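Local coordinates for protein-arginine-phosphatase (Geobacillus stearothermophilus, PDB 4PIC) that removes phosphate specifically from phosphoarginine residues in proteins, probably counteracting the arginine kinase McsB, and has almost no activity against phosphotyrosine peptides, at residues Y3-V8 / P29-K34; A40-E45 / R64-K69; K51-E56 / G121-Y126; H78-T83 / K100-K105. All coordinates share one frame; numbering follows the deposited sequence.

Interaction 1: residues Y3-V8 / P29-K34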
loop_
_atom_site.group_PDB
_atom_site.type_symbol
_atom_site.label_atom_id
_atom_site.label_comp_id
_atom_site.label_asym_id
_atom_site.label_seq_id
_atom_site.Cartn_x
_atom_site.Cartn_y
_atom_site.Cartn_z
ATOM N N TYR A 3 -2.276 -25.402 -9.283
ATOM C CA TYR A 3 -2.221 -23.949 -9.353
ATOM C C TYR A 3 -2.839 -23.318 -8.124
ATOM O O TYR A 3 -3.917 -23.708 -7.679
ATOM C CB TYR A 3 -2.938 -23.453 -10.608
ATOM C CG TYR A 3 -2.215 -23.816 -11.876
ATOM C CD1 TYR A 3 -1.137 -23.067 -12.319
ATOM C CD2 TYR A 3 -2.614 -24.907 -12.636
ATOM C CE1 TYR A 3 -0.467 -23.398 -13.478
ATOM C CE2 TYR A 3 -1.949 -25.243 -13.791
ATOM C CZ TYR A 3 -0.883 -24.484 -14.212
ATOM O OH TYR A 3 -0.224 -24.826 -15.373
ATOM N N ARG A 4 -2.135 -22.338 -7.566
ATOM C CA ARG A 4 -2.672 -21.539 -6.476
ATOM C C ARG A 4 -2.590 -20.068 -6.867
ATOM O O ARG A 4 -1.526 -19.439 -6.808
ATOM C CB ARG A 4 -1.945 -21.842 -5.160
ATOM C CG ARG A 4 -2.225 -23.265 -4.646
ATOM C CD ARG A 4 -1.347 -23.650 -3.455
ATOM N NE ARG A 4 0.063 -23.761 -3.820
ATOM C CZ ARG A 4 0.632 -24.862 -4.303
ATOM N NH1 ARG A 4 -0.090 -25.960 -4.496
ATOM N NH2 ARG A 4 1.923 -24.866 -4.606
ATOM N N ILE A 5 -3.731 -19.550 -7.306
ATOM C CA ILE A 5 -3.805 -18.225 -7.903
ATOM C C ILE A 5 -4.254 -17.218 -6.855
ATOM O O ILE A 5 -5.320 -17.367 -6.258
ATOM C CB ILE A 5 -4.829 -18.202 -9.046
ATOM C CG1 ILE A 5 -4.526 -19.308 -10.069
ATOM C CG2 ILE A 5 -4.867 -16.831 -9.704
ATOM C CD1 ILE A 5 -3.132 -19.252 -10.665
ATOM N N LEU A 6 -3.434 -16.193 -6.640
ATOM C CA LEU A 6 -3.714 -15.134 -5.680
ATOM C C LEU A 6 -3.912 -13.814 -6.416
ATOM O O LEU A 6 -2.990 -13.299 -7.045
ATOM C CB LEU A 6 -2.539 -15.010 -4.707
ATOM C CG LEU A 6 -2.699 -13.919 -3.652
ATOM C CD1 LEU A 6 -3.823 -14.277 -2.701
ATOM C CD2 LEU A 6 -1.395 -13.701 -2.897
ATOM N N PHE A 7 -5.128 -13.278 -6.363
ATOM C CA PHE A 7 -5.398 -11.983 -6.992
ATOM C C PHE A 7 -5.235 -10.874 -5.966
ATOM O O PHE A 7 -5.654 -11.031 -4.824
ATOM C CB PHE A 7 -6.815 -11.912 -7.555
ATOM C CG PHE A 7 -7.060 -12.823 -8.724
ATOM C CD1 PHE A 7 -6.460 -12.570 -9.951
ATOM C CD2 PHE A 7 -7.918 -13.902 -8.611
ATOM C CE1 PHE A 7 -6.704 -13.399 -11.043
ATOM C CE2 PHE A 7 -8.168 -14.730 -9.702
ATOM C CZ PHE A 7 -7.563 -14.472 -10.913
ATOM N N VAL A 8 -4.630 -9.763 -6.370
ATOM C CA VAL A 8 -4.292 -8.702 -5.418
ATOM C C VAL A 8 -4.674 -7.295 -5.901
ATOM O O VAL A 8 -4.361 -6.921 -7.029
ATOM C CB VAL A 8 -2.781 -8.720 -5.098
ATOM C CG1 VAL A 8 -2.444 -7.605 -4.097
ATOM C CG2 VAL A 8 -2.352 -10.074 -4.547
ATOM N N PRO A 29 -10.604 -27.927 -12.252
ATOM C CA PRO A 29 -9.839 -28.925 -11.495
ATOM C C PRO A 29 -8.380 -28.500 -11.342
ATOM O O PRO A 29 -7.804 -27.967 -12.286
ATOM C CB PRO A 29 -9.929 -30.176 -12.384
ATOM C CG PRO A 29 -11.193 -30.000 -13.146
ATOM C CD PRO A 29 -11.333 -28.520 -13.391
ATOM N N GLY A 30 -7.797 -28.716 -10.169
ATOM C CA GLY A 30 -6.388 -28.425 -9.975
ATOM C C GLY A 30 -6.065 -26.949 -9.795
ATOM O O GLY A 30 -4.897 -26.569 -9.825
ATOM N N VAL A 31 -7.092 -26.123 -9.620
ATOM C CA VAL A 31 -6.894 -24.683 -9.446
ATOM C C VAL A 31 -7.560 -24.208 -8.165
ATOM O O VAL A 31 -8.757 -24.414 -7.966
ATOM C CB VAL A 31 -7.460 -23.889 -10.656
ATOM C CG1 VAL A 31 -7.351 -22.370 -10.413
ATOM C CG2 VAL A 31 -6.761 -24.292 -11.953
ATOM N N GLU A 32 -6.769 -23.587 -7.290
ATOM C CA GLU A 32 -7.286 -22.942 -6.087
ATOM C C GLU A 32 -7.102 -21.431 -6.227
ATOM O O GLU A 32 -6.146 -20.975 -6.862
ATOM C CB GLU A 32 -6.568 -23.456 -4.837
ATOM C CG GLU A 32 -6.734 -24.959 -4.607
ATOM C CD GLU A 32 -5.869 -25.472 -3.471
ATOM O OE1 GLU A 32 -5.710 -24.743 -2.468
ATOM O OE2 GLU A 32 -5.341 -26.600 -3.582
ATOM N N VAL A 33 -8.029 -20.678 -5.645
ATOM C CA VAL A 33 -8.093 -19.230 -5.823
ATOM C C VAL A 33 -8.224 -18.527 -4.475
ATOM O O VAL A 33 -9.024 -18.945 -3.634
ATOM C CB VAL A 33 -9.319 -18.848 -6.674
ATOM C CG1 VAL A 33 -9.255 -17.369 -7.054
ATOM C CG2 VAL A 33 -9.409 -19.739 -7.910
ATOM N N LYS A 34 -7.442 -17.464 -4.274
ATOM C CA LYS A 34 -7.593 -16.586 -3.123
ATOM C C LYS A 34 -7.418 -15.161 -3.603
ATOM O O LYS A 34 -6.959 -14.917 -4.720
ATOM C CB LYS A 34 -6.542 -16.883 -2.043
ATOM C CG LYS A 34 -6.687 -18.228 -1.326
ATOM C CD LYS A 34 -5.537 -18.431 -0.325
ATOM C CE LYS A 34 -5.625 -19.771 0.405
ATOM N NZ LYS A 34 -6.623 -19.772 1.512
HETATM O O HOH W 1 -4.396 -26.235 -6.510
HETATM O O HOH W 2 -2.741 -26.748 -4.305
#
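Val33 CG1 lies at the edge of the Phe7 ring, 3.9 Å from CE2, while Ile5 CG2 rides 3.8 Å above one face of the same ring, offset toward its rim. Having CG1 anti to the backbone N (chi1 -171°) carries this methyl of Val33 forward along the strand to the aromatic edge. One step back, Val31 spreads like a fork: its CG1 meets Ile5 CG1 at 4.2 Å and its CG2 fills the hollow beside Tyr3 CB. The phenol leads off to Glu147. Leu23 and Leu140, from helices 15-25 and 123-150, close over this apolar surface. On the other face, Leu6 CD1 nestles 3.8 Å from Lys34 CB, and Lys34 continues to a cation-pi contact with Trp75. The strands run parallel, stitched by five backbone hydrogen bonds, Tyr3 N to Gly30 O first and Phe7 N to Lys34 O last. The charged ends of Arg4 and Glu32 stay apart; a water accepts from Arg4 NH1 at 2.8 Å and donates to Glu32 OE2, while Arg4 NE is held by the carbonyl of Trp75. The faces thus differ in chemistry: an apolar one packed against both helices, and a partly charged one whose opposite charges are linked through solvent.

Interaction 2: residues A40-E45 / R64-K69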
loop_
_atom_site.group_PDB
_atom_site.type_symbol
_atom_site.label_atom_id
_atom_site.label_comp_id
_atom_site.label_asym_id
_atom_site.label_seq_id
_atom_site.Cartn_x
_atom_site.Cartn_y
_atom_site.Cartn_z
ATOM N N ALA A 40 -5.407 -3.586 3.501
ATOM C CA ALA A 40 -6.814 -3.957 3.604
ATOM C C ALA A 40 -7.202 -4.343 5.014
ATOM O O ALA A 40 -6.387 -4.890 5.773
ATOM C CB ALA A 40 -7.100 -5.123 2.649
ATOM N N ALA A 41 -8.458 -4.066 5.349
ATOM C CA ALA A 41 -9.051 -4.555 6.585
ATOM C C ALA A 41 -9.371 -6.045 6.460
ATOM O O ALA A 41 -9.451 -6.593 5.352
ATOM C CB ALA A 41 -10.299 -3.776 6.906
ATOM N N GLU A 42 -9.546 -6.707 7.601
ATOM C CA GLU A 42 -9.902 -8.116 7.626
ATOM C C GLU A 42 -11.415 -8.259 7.781
ATOM O O GLU A 42 -12.026 -7.580 8.610
ATOM C CB GLU A 42 -9.200 -8.810 8.796
ATOM C CG GLU A 42 -8.693 -10.209 8.484
ATOM C CD GLU A 42 -7.459 -10.204 7.600
ATOM O OE1 GLU A 42 -6.850 -9.127 7.415
ATOM O OE2 GLU A 42 -7.091 -11.281 7.092
ATOM N N GLY A 43 -12.023 -9.114 6.967
ATOM C CA GLY A 43 -13.416 -9.486 7.172
ATOM C C GLY A 43 -14.472 -8.622 6.505
ATOM O O GLY A 43 -15.671 -8.803 6.750
ATOM N N SER A 44 -14.053 -7.686 5.657
ATOM C CA SER A 44 -15.007 -6.834 4.951
ATOM C C SER A 44 -15.663 -7.559 3.775
ATOM O O SER A 44 -15.034 -8.379 3.120
ATOM C CB SER A 44 -14.333 -5.565 4.441
ATOM O OG SER A 44 -13.994 -4.699 5.507
ATOM N N GLU A 45 -16.927 -7.238 3.512
ATOM C CA GLU A 45 -17.621 -7.772 2.348
ATOM C C GLU A 45 -17.059 -7.142 1.079
ATOM O O GLU A 45 -16.467 -6.058 1.130
ATOM C CB GLU A 45 -19.110 -7.436 2.432
ATOM C CG GLU A 45 -19.844 -8.040 3.613
ATOM C CD GLU A 45 -21.001 -8.908 3.172
ATOM O OE1 GLU A 45 -20.781 -9.795 2.323
ATOM O OE2 GLU A 45 -22.133 -8.698 3.657
ATOM N N ARG A 64 -14.658 -12.425 2.151
ATOM C CA ARG A 64 -14.160 -11.690 3.314
ATOM C C ARG A 64 -12.811 -11.110 2.945
ATOM O O ARG A 64 -11.915 -11.855 2.548
ATOM C CB ARG A 64 -13.941 -12.622 4.510
ATOM C CG ARG A 64 -14.958 -13.732 4.678
ATOM C CD ARG A 64 -16.079 -13.314 5.601
ATOM N NE ARG A 64 -16.691 -12.060 5.173
ATOM C CZ ARG A 64 -17.920 -11.679 5.493
ATOM N NH1 ARG A 64 -18.683 -12.456 6.246
ATOM N NH2 ARG A 64 -18.387 -10.521 5.050
ATOM N N SER A 65 -12.650 -9.796 3.091
ATOM C CA SER A 65 -11.378 -9.161 2.744
ATOM C C SER A 65 -10.235 -9.661 3.625
ATOM O O SER A 65 -10.450 -10.043 4.783
ATOM C CB SER A 65 -11.485 -7.641 2.826
ATOM O OG SER A 65 -11.636 -7.185 4.162
ATOM N N SER A 66 -9.033 -9.695 3.055
ATOM C CA SER A 66 -7.839 -10.142 3.764
ATOM C C SER A 66 -6.681 -9.214 3.442
ATOM O O SER A 66 -6.494 -8.823 2.292
ATOM C CB SER A 66 -7.437 -11.556 3.330
ATOM O OG SER A 66 -8.526 -12.455 3.368
ATOM N N GLN A 67 -5.906 -8.863 4.463
ATOM C CA GLN A 67 -4.630 -8.194 4.246
ATOM C C GLN A 67 -3.610 -9.179 3.683
ATOM O O GLN A 67 -3.411 -10.266 4.233
ATOM C CB GLN A 67 -4.118 -7.605 5.564
ATOM C CG GLN A 67 -2.671 -7.125 5.534
ATOM C CD GLN A 67 -2.448 -5.977 4.570
ATOM O OE1 GLN A 67 -3.164 -4.972 4.606
ATOM N NE2 GLN A 67 -1.442 -6.120 3.704
ATOM N N LEU A 68 -2.961 -8.792 2.590
ATOM C CA LEU A 68 -1.893 -9.568 1.986
ATOM C C LEU A 68 -0.714 -9.734 2.934
ATOM O O LEU A 68 -0.151 -8.749 3.421
ATOM C CB LEU A 68 -1.423 -8.899 0.695
ATOM C CG LEU A 68 -0.250 -9.562 -0.016
ATOM C CD1 LEU A 68 -0.626 -10.972 -0.452
ATOM C CD2 LEU A 68 0.182 -8.732 -1.219
ATOM N N LYS A 69 -0.343 -10.984 3.177
ATOM C CA LYS A 69 0.762 -11.302 4.070
ATOM C C LYS A 69 1.710 -12.297 3.428
ATOM O O LYS A 69 1.380 -12.914 2.414
ATOM C CB LYS A 69 0.228 -11.849 5.398
ATOM C CG LYS A 69 -0.572 -10.836 6.200
ATOM C CD LYS A 69 -0.663 -11.226 7.667
ATOM C CE LYS A 69 -1.057 -10.039 8.533
ATOM N NZ LYS A 69 -2.405 -9.509 8.179
HETATM O O HOH W 3 -4.594 -11.459 6.364
#
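Ser44 and Ser65 pair through their backbones across two irregular, oppositely running segments, where Ser65 N bonds to Ser44 O (2.8 Å) and Gly43 N to Ser65 O (2.8 Å). The positive phi of Gly43 makes a turn in which a side chain would collide with the carbonyl oxygen of Glu42. The Ser65 hydroxyl knots the loop together: OG donates to Ala41 O at 2.6 Å, from above that carbonyl's plane, and accepts from Ser44 N at 2.9 Å. Its chi1 of 69°, between the backbone N and the carbonyl carbon, turns OG toward both partners. Glu42 and Gln67 cross at about a right angle. Gln67 N meets Glu42 OE1 from above the carboxylate plane, at 3.1 Å, and a water donates to both Glu42 OE2 and Gln67 O. The Gln67 amide spans three backbone groups: OE1 takes Ala40 N at 2.9 Å, and NE2 gives to the carbonyls of Leu68 and Val38. A leucine in its place would probably leave the Ala40 amide and these two carbonyls without their mates. Glu45 and Arg64 lie side by side, CG of Glu45 at the guanidinium edge, but their salt bridge is long and Glu45 OE1 is claimed by Lys51. Phe39 of the second subunit packs on Gln67. Ser66 N bonds to Asn12 OD1, and Ser44 comes close to Thr13, so the paired loops border the phosphate-binding loop characteristic of the low molecular weight protein tyrosine phosphatase family.

Interaction 3: residues K51-E56 / G121-Y126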
loop_
_atom_site.group_PDB
_atom_site.type_symbol
_atom_site.label_atom_id
_atom_site.label_comp_id
_atom_site.label_asym_id
_atom_site.label_seq_id
_atom_site.Cartn_x
_atom_site.Cartn_y
_atom_site.Cartn_z
ATOM N N LYS A 51 -20.660 -6.790 -5.770
ATOM C CA LYS A 51 -21.652 -7.846 -5.593
ATOM C C LYS A 51 -22.730 -7.786 -6.657
ATOM O O LYS A 51 -23.142 -8.812 -7.187
ATOM C CB LYS A 51 -22.306 -7.758 -4.219
ATOM C CG LYS A 51 -21.412 -8.155 -3.063
ATOM C CD LYS A 51 -22.292 -8.335 -1.840
ATOM C CE LYS A 51 -21.500 -8.538 -0.579
ATOM N NZ LYS A 51 -22.433 -8.776 0.564
HETATM N N MSE A 52 -23.183 -6.591 -6.989
HETATM C CA MSE A 52 -24.235 -6.451 -7.983
HETATM C C MSE A 52 -23.811 -6.916 -9.362
HETATM O O MSE A 52 -24.530 -7.675 -10.004
HETATM C CB MSE A 52 -24.715 -5.009 -8.052
HETATM C CG MSE A 52 -25.666 -4.634 -6.934
HETATM SE SE MSE A 52 -25.984 -2.721 -6.872
HETATM C CE MSE A 52 -27.328 -2.687 -5.490
ATOM N N VAL A 53 -22.652 -6.478 -9.835
ATOM C CA VAL A 53 -22.239 -6.886 -11.176
ATOM C C VAL A 53 -21.873 -8.372 -11.235
ATOM O O VAL A 53 -22.071 -9.030 -12.270
ATOM C CB VAL A 53 -21.141 -5.983 -11.785
ATOM C CG1 VAL A 53 -21.597 -4.521 -11.761
ATOM C CG2 VAL A 53 -19.849 -6.135 -11.024
ATOM N N LEU A 54 -21.407 -8.931 -10.119
ATOM C CA LEU A 54 -21.229 -10.384 -10.062
ATOM C C LEU A 54 -22.580 -11.093 -10.123
ATOM O O LEU A 54 -22.725 -12.097 -10.818
ATOM C CB LEU A 54 -20.432 -10.822 -8.831
ATOM C CG LEU A 54 -18.948 -10.444 -8.874
ATOM C CD1 LEU A 54 -18.308 -10.719 -7.526
ATOM C CD2 LEU A 54 -18.206 -11.198 -9.990
ATOM N N LYS A 55 -23.569 -10.563 -9.419
ATOM C CA LYS A 55 -24.912 -11.143 -9.429
ATOM C C LYS A 55 -25.481 -11.191 -10.852
ATOM O O LYS A 55 -26.185 -12.142 -11.216
ATOM C CB LYS A 55 -25.840 -10.343 -8.505
ATOM C CG LYS A 55 -27.195 -10.997 -8.249
ATOM C CD LYS A 55 -28.122 -10.044 -7.500
ATOM C CE LYS A 55 -29.309 -10.785 -6.898
ATOM N NZ LYS A 55 -28.920 -11.567 -5.687
ATOM N N GLU A 56 -25.155 -10.190 -11.668
ATOM C CA GLU A 56 -25.646 -10.136 -13.046
ATOM C C GLU A 56 -25.149 -11.320 -13.868
ATOM O O GLU A 56 -25.767 -11.713 -14.865
ATOM C CB GLU A 56 -25.211 -8.840 -13.729
ATOM C CG GLU A 56 -25.774 -7.591 -13.096
ATOM C CD GLU A 56 -25.172 -6.313 -13.650
ATOM O OE1 GLU A 56 -24.358 -6.374 -14.601
ATOM O OE2 GLU A 56 -25.531 -5.236 -13.132
ATOM N N GLY A 121 -16.788 4.188 -7.626
ATOM C CA GLY A 121 -17.708 4.968 -8.433
ATOM C C GLY A 121 -18.948 4.239 -8.917
ATOM O O GLY A 121 -19.411 3.292 -8.273
ATOM N N PRO A 122 -19.501 4.687 -10.054
ATOM C CA PRO A 122 -20.792 4.191 -10.538
ATOM C C PRO A 122 -20.721 2.720 -10.910
ATOM O O PRO A 122 -19.640 2.205 -11.240
ATOM C CB PRO A 122 -21.046 5.024 -11.803
ATOM C CG PRO A 122 -20.126 6.192 -11.703
ATOM C CD PRO A 122 -18.937 5.717 -10.947
ATOM N N ILE A 123 -21.866 2.050 -10.880
ATOM C CA ILE A 123 -21.905 0.633 -11.188
ATOM C C ILE A 123 -21.369 0.360 -12.589
ATOM O O ILE A 123 -20.829 -0.712 -12.853
ATOM C CB ILE A 123 -23.323 0.053 -10.993
ATOM C CG1 ILE A 123 -23.274 -1.477 -10.957
ATOM C CG2 ILE A 123 -24.272 0.550 -12.080
ATOM C CD1 ILE A 123 -24.607 -2.119 -10.608
ATOM N N GLU A 124 -21.490 1.336 -13.481
ATOM C CA GLU A 124 -21.035 1.153 -14.854
ATOM C C GLU A 124 -19.539 0.881 -14.942
ATOM O O GLU A 124 -19.093 0.116 -15.796
ATOM C CB GLU A 124 -21.398 2.364 -15.722
ATOM C CG GLU A 124 -22.884 2.491 -16.044
ATOM C CD GLU A 124 -23.692 3.083 -14.910
ATOM O OE1 GLU A 124 -23.092 3.725 -14.024
ATOM O OE2 GLU A 124 -24.929 2.906 -14.910
ATOM N N VAL A 125 -18.763 1.492 -14.056
ATOM C CA VAL A 125 -17.324 1.261 -14.068
ATOM C C VAL A 125 -16.985 -0.092 -13.441
ATOM O O VAL A 125 -16.049 -0.758 -13.874
ATOM C CB VAL A 125 -16.543 2.400 -13.395
ATOM C CG1 VAL A 125 -15.053 2.255 -13.683
ATOM C CG2 VAL A 125 -17.045 3.739 -13.917
ATOM N N TYR A 126 -17.744 -0.501 -12.430
ATOM C CA TYR A 126 -17.616 -1.863 -11.911
ATOM C C TYR A 126 -17.915 -2.888 -12.990
ATOM O O TYR A 126 -17.244 -3.922 -13.086
ATOM C CB TYR A 126 -18.556 -2.088 -10.731
ATOM C CG TYR A 126 -18.000 -1.547 -9.428
ATOM C CD1 TYR A 126 -18.159 -0.208 -9.081
ATOM C CD2 TYR A 126 -17.329 -2.380 -8.537
ATOM C CE1 TYR A 126 -17.646 0.284 -7.892
ATOM C CE2 TYR A 126 -16.813 -1.894 -7.347
ATOM C CZ TYR A 126 -16.981 -0.561 -7.032
ATOM O OH TYR A 126 -16.478 -0.052 -5.851
#
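Val53 CG1 and Ile123 CG1 come within 3.6 Å, the two side chains sliding past each other in opposite directions. The contact between the segments is apolar, with no hydrogen bond across it. Ile123 is almost fully stretched (chi1 -165°, chi2 173°), which drives its terminal CD1 toward Met52, Val53 and Glu56 of helix 48-56. There this methyl lies 3.9 Å from CB of Met52, a selenomethionine whose side chain crosses that of Ile123 at about a right angle, and 4.0 Å from Val53 CG1. Tyr126, a turn after Ile123, brings CB to 4.0 Å from Val53 CG1, so a single methyl is wedged between Ile123 and the start of the tyrosine side chain.

Polar groups frame this patch. Glu56 comes from the direction opposite to Ile123 and puts OE2 4.1 Å from CD1, while its two carboxylate oxygens are engaged in salt bridges with Arg127 and Arg130. Arg130 also donates to Val53 O, gripping both the backbone and a side chain of the helix. The Tyr126 ring has Gly121 O and Pro122 O at its edge, in its plane, and the ring of His49 meets it steeply.

Helix 48-56 is thereby pressed against the first turn of helix 123-150, which begins after Pro122 at the N-cap. On helix 48-56, Val53 and Leu54 also rest on Met18 of helix 15-25, and Tyr126 extends to Cys14, a probable substrate-binding residue.

Interaction 4: residues H78-T83 / K100-K105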
loop_
_atom_site.group_PDB
_atom_site.type_symbol
_atom_site.label_atom_id
_atom_site.label_comp_id
_atom_site.label_asym_id
_atom_site.label_seq_id
_atom_site.Cartn_x
_atom_site.Cartn_y
_atom_site.Cartn_z
ATOM N N HIS A 78 1.089 -18.334 -8.391
ATOM C CA HIS A 78 1.050 -17.130 -9.222
ATOM C C HIS A 78 0.338 -16.032 -8.467
ATOM O O HIS A 78 -0.781 -16.242 -7.977
ATOM C CB HIS A 78 0.283 -17.377 -10.526
ATOM C CG HIS A 78 0.838 -18.493 -11.350
ATOM N ND1 HIS A 78 0.751 -19.814 -10.969
ATOM C CD2 HIS A 78 1.481 -18.486 -12.541
ATOM C CE1 HIS A 78 1.327 -20.572 -11.884
ATOM N NE2 HIS A 78 1.774 -19.792 -12.852
ATOM N N VAL A 79 0.981 -14.873 -8.378
ATOM C CA VAL A 79 0.375 -13.702 -7.770
ATOM C C VAL A 79 0.019 -12.776 -8.909
ATOM O O VAL A 79 0.893 -12.296 -9.631
ATOM C CB VAL A 79 1.334 -13.009 -6.796
ATOM C CG1 VAL A 79 0.646 -11.802 -6.153
ATOM C CG2 VAL A 79 1.812 -14.002 -5.731
ATOM N N LEU A 80 -1.277 -12.563 -9.095
ATOM C CA LEU A 80 -1.773 -11.825 -10.243
ATOM C C LEU A 80 -2.374 -10.511 -9.774
ATOM O O LEU A 80 -3.472 -10.462 -9.200
ATOM C CB LEU A 80 -2.783 -12.665 -11.044
ATOM C CG LEU A 80 -2.209 -13.978 -11.584
ATOM C CD1 LEU A 80 -3.256 -14.769 -12.390
ATOM C CD2 LEU A 80 -0.984 -13.701 -12.442
ATOM N N ALA A 81 -1.622 -9.447 -10.010
ATOM C CA ALA A 81 -1.988 -8.119 -9.562
ATOM C C ALA A 81 -2.983 -7.473 -10.523
ATOM O O ALA A 81 -2.956 -7.719 -11.727
ATOM C CB ALA A 81 -0.733 -7.244 -9.436
HETATM N N MSE A 82 -3.839 -6.609 -9.993
HETATM C CA MSE A 82 -4.811 -5.923 -10.836
HETATM C C MSE A 82 -4.158 -4.852 -11.707
HETATM O O MSE A 82 -4.647 -4.544 -12.793
HETATM C CB MSE A 82 -5.948 -5.318 -9.987
HETATM C CG MSE A 82 -6.803 -6.351 -9.226
HETATM SE SE MSE A 82 -7.803 -7.599 -10.329
HETATM C CE MSE A 82 -6.451 -8.935 -10.632
ATOM N N THR A 83 -3.070 -4.266 -11.216
ATOM C CA THR A 83 -2.405 -3.163 -11.911
ATOM C C THR A 83 -0.898 -3.313 -11.782
ATOM O O THR A 83 -0.425 -4.019 -10.895
ATOM C CB THR A 83 -2.778 -1.790 -11.296
ATOM O OG1 THR A 83 -2.177 -1.661 -9.999
ATOM C CG2 THR A 83 -4.288 -1.614 -11.181
ATOM N N LYS A 100 7.159 -14.800 -9.645
ATOM C CA LYS A 100 5.804 -15.333 -9.786
ATOM C C LYS A 100 4.727 -14.262 -9.660
ATOM O O LYS A 100 3.541 -14.588 -9.562
ATOM C CB LYS A 100 5.545 -16.450 -8.778
ATOM C CG LYS A 100 5.572 -16.018 -7.319
ATOM C CD LYS A 100 5.279 -17.218 -6.424
ATOM C CE LYS A 100 5.540 -16.906 -4.971
ATOM N NZ LYS A 100 5.201 -18.076 -4.131
ATOM N N THR A 101 5.131 -12.997 -9.683
ATOM C CA THR A 101 4.167 -11.902 -9.580
ATOM C C THR A 101 4.057 -11.199 -10.921
ATOM O O THR A 101 5.062 -10.803 -11.509
ATOM C CB THR A 101 4.587 -10.902 -8.497
ATOM O OG1 THR A 101 4.695 -11.604 -7.254
ATOM C CG2 THR A 101 3.544 -9.805 -8.335
ATOM N N PHE A 102 2.833 -11.080 -11.425
ATOM C CA PHE A 102 2.597 -10.479 -12.729
ATOM C C PHE A 102 1.336 -9.659 -12.593
ATOM O O PHE A 102 0.558 -9.900 -11.679
ATOM C CB PHE A 102 2.287 -11.562 -13.777
ATOM C CG PHE A 102 3.264 -12.711 -13.820
ATOM C CD1 PHE A 102 4.273 -12.735 -14.765
ATOM C CD2 PHE A 102 3.135 -13.780 -12.947
ATOM C CE1 PHE A 102 5.164 -13.798 -14.820
ATOM C CE2 PHE A 102 4.020 -14.846 -12.998
ATOM C CZ PHE A 102 5.035 -14.850 -13.928
ATOM N N THR A 103 1.091 -8.734 -13.515
ATOM C CA THR A 103 -0.279 -8.237 -13.658
ATOM C C THR A 103 -1.075 -9.333 -14.345
ATOM O O THR A 103 -0.526 -10.115 -15.125
ATOM C CB THR A 103 -0.391 -6.944 -14.490
ATOM O OG1 THR A 103 0.062 -7.186 -15.831
ATOM C CG2 THR A 103 0.421 -5.821 -13.852
ATOM N N LEU A 104 -2.365 -9.408 -14.057
ATOM C CA LEU A 104 -3.210 -10.384 -14.725
ATOM C C LEU A 104 -3.109 -10.247 -16.250
ATOM O O LEU A 104 -2.980 -11.241 -16.959
ATOM C CB LEU A 104 -4.654 -10.224 -14.249
ATOM C CG LEU A 104 -5.729 -10.999 -14.983
ATOM C CD1 LEU A 104 -5.487 -12.507 -14.929
ATOM C CD2 LEU A 104 -7.093 -10.639 -14.384
ATOM N N LYS A 105 -3.125 -9.011 -16.732
ATOM C CA LYS A 105 -3.042 -8.731 -18.161
ATOM C C LYS A 105 -1.747 -9.239 -18.786
ATOM O O LYS A 105 -1.770 -9.884 -19.837
ATOM C CB LYS A 105 -3.198 -7.231 -18.410
ATOM C CG LYS A 105 -3.094 -6.825 -19.874
ATOM C CD LYS A 105 -4.283 -7.352 -20.665
ATOM C CE LYS A 105 -4.341 -6.741 -22.062
ATOM N NZ LYS A 105 -5.568 -7.151 -22.814
HETATM O O HOH W 4 -3.777 -6.467 -15.183
#
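Val79 and Thr101 lie side by side on one face of the sheet, Thr101 OG1 3.7 Å from Val79 CB. Four backbone bonds, Val79 N to Lys100 O, Phe102 N to Val79 O, Ala81 N to Phe102 O and Leu104 N to Ala81 O, zip two parallel strands whose axes diverge by 32°. The last of them, 2.9 Å long, already uses the first residue of helix 104-109.

Apolar contacts occupy the face opposite Val79. Leu80 splits its branches, CD2 going to Phe102 CB at 4.1 Å and CD1 to Leu104 CD1 at 4.1 Å. Leu104 in turn lies side by side with Met82, a selenomethionine whose chain doubles back so that its CE is 4.2 Å from Leu104 CD2, and which also touches Arg15.

Hydroxyls and water make the third group. Thr103 OG1 caps the helix at Gln106 N and also bonds to Asp112, while its CG2 presses on Thr83 C at 3.5 Å; Thr83 caps its own helix at His86 N. A water donates to Met82 O and accepts from Lys105 N at 3.0 Å. Thr101 OG1, beside its backbone N (chi1 -58°), bonds to the Ala97 carbonyl as its CG2 touches Val79 CG1. A valine here would probably leave that carbonyl without its hydroxyl partner.

With each threonine hydroxyl satisfied by the backbone or by Asp112, the beta-alpha-beta crossover is held by backbone hydrogen bonds between the strands, with apolar contacts on the Leu80 face; Met82 and Thr83 lie beside Arg15, the probable catalytic arginine, and Met82 is also near the nucleophile Cys9.

From the N terminus, interaction 1 closes the first beta-alpha-beta unit, bringing strand 31-37 back to strand 3-9 after helix 15-25. Interaction 2 then closes the excursion that holds helix 48-56, and touches interaction 1 where Leu68 packs on Leu6 and Val8. Interaction 3 starts inside that excursion and ends far along the chain, so it crosses interaction 2, with Glu45 and Lys51 bridging the two. Interaction 4 is nested inside the long loop closed by interaction 3, and completes a second beta-alpha-beta unit around helix 84-93. Strands 3-9 and 78-81 are neighbours, which fuses interactions 1 and 4 into one parallel sheet, whereas interaction 3 lies across the chain's centre from both.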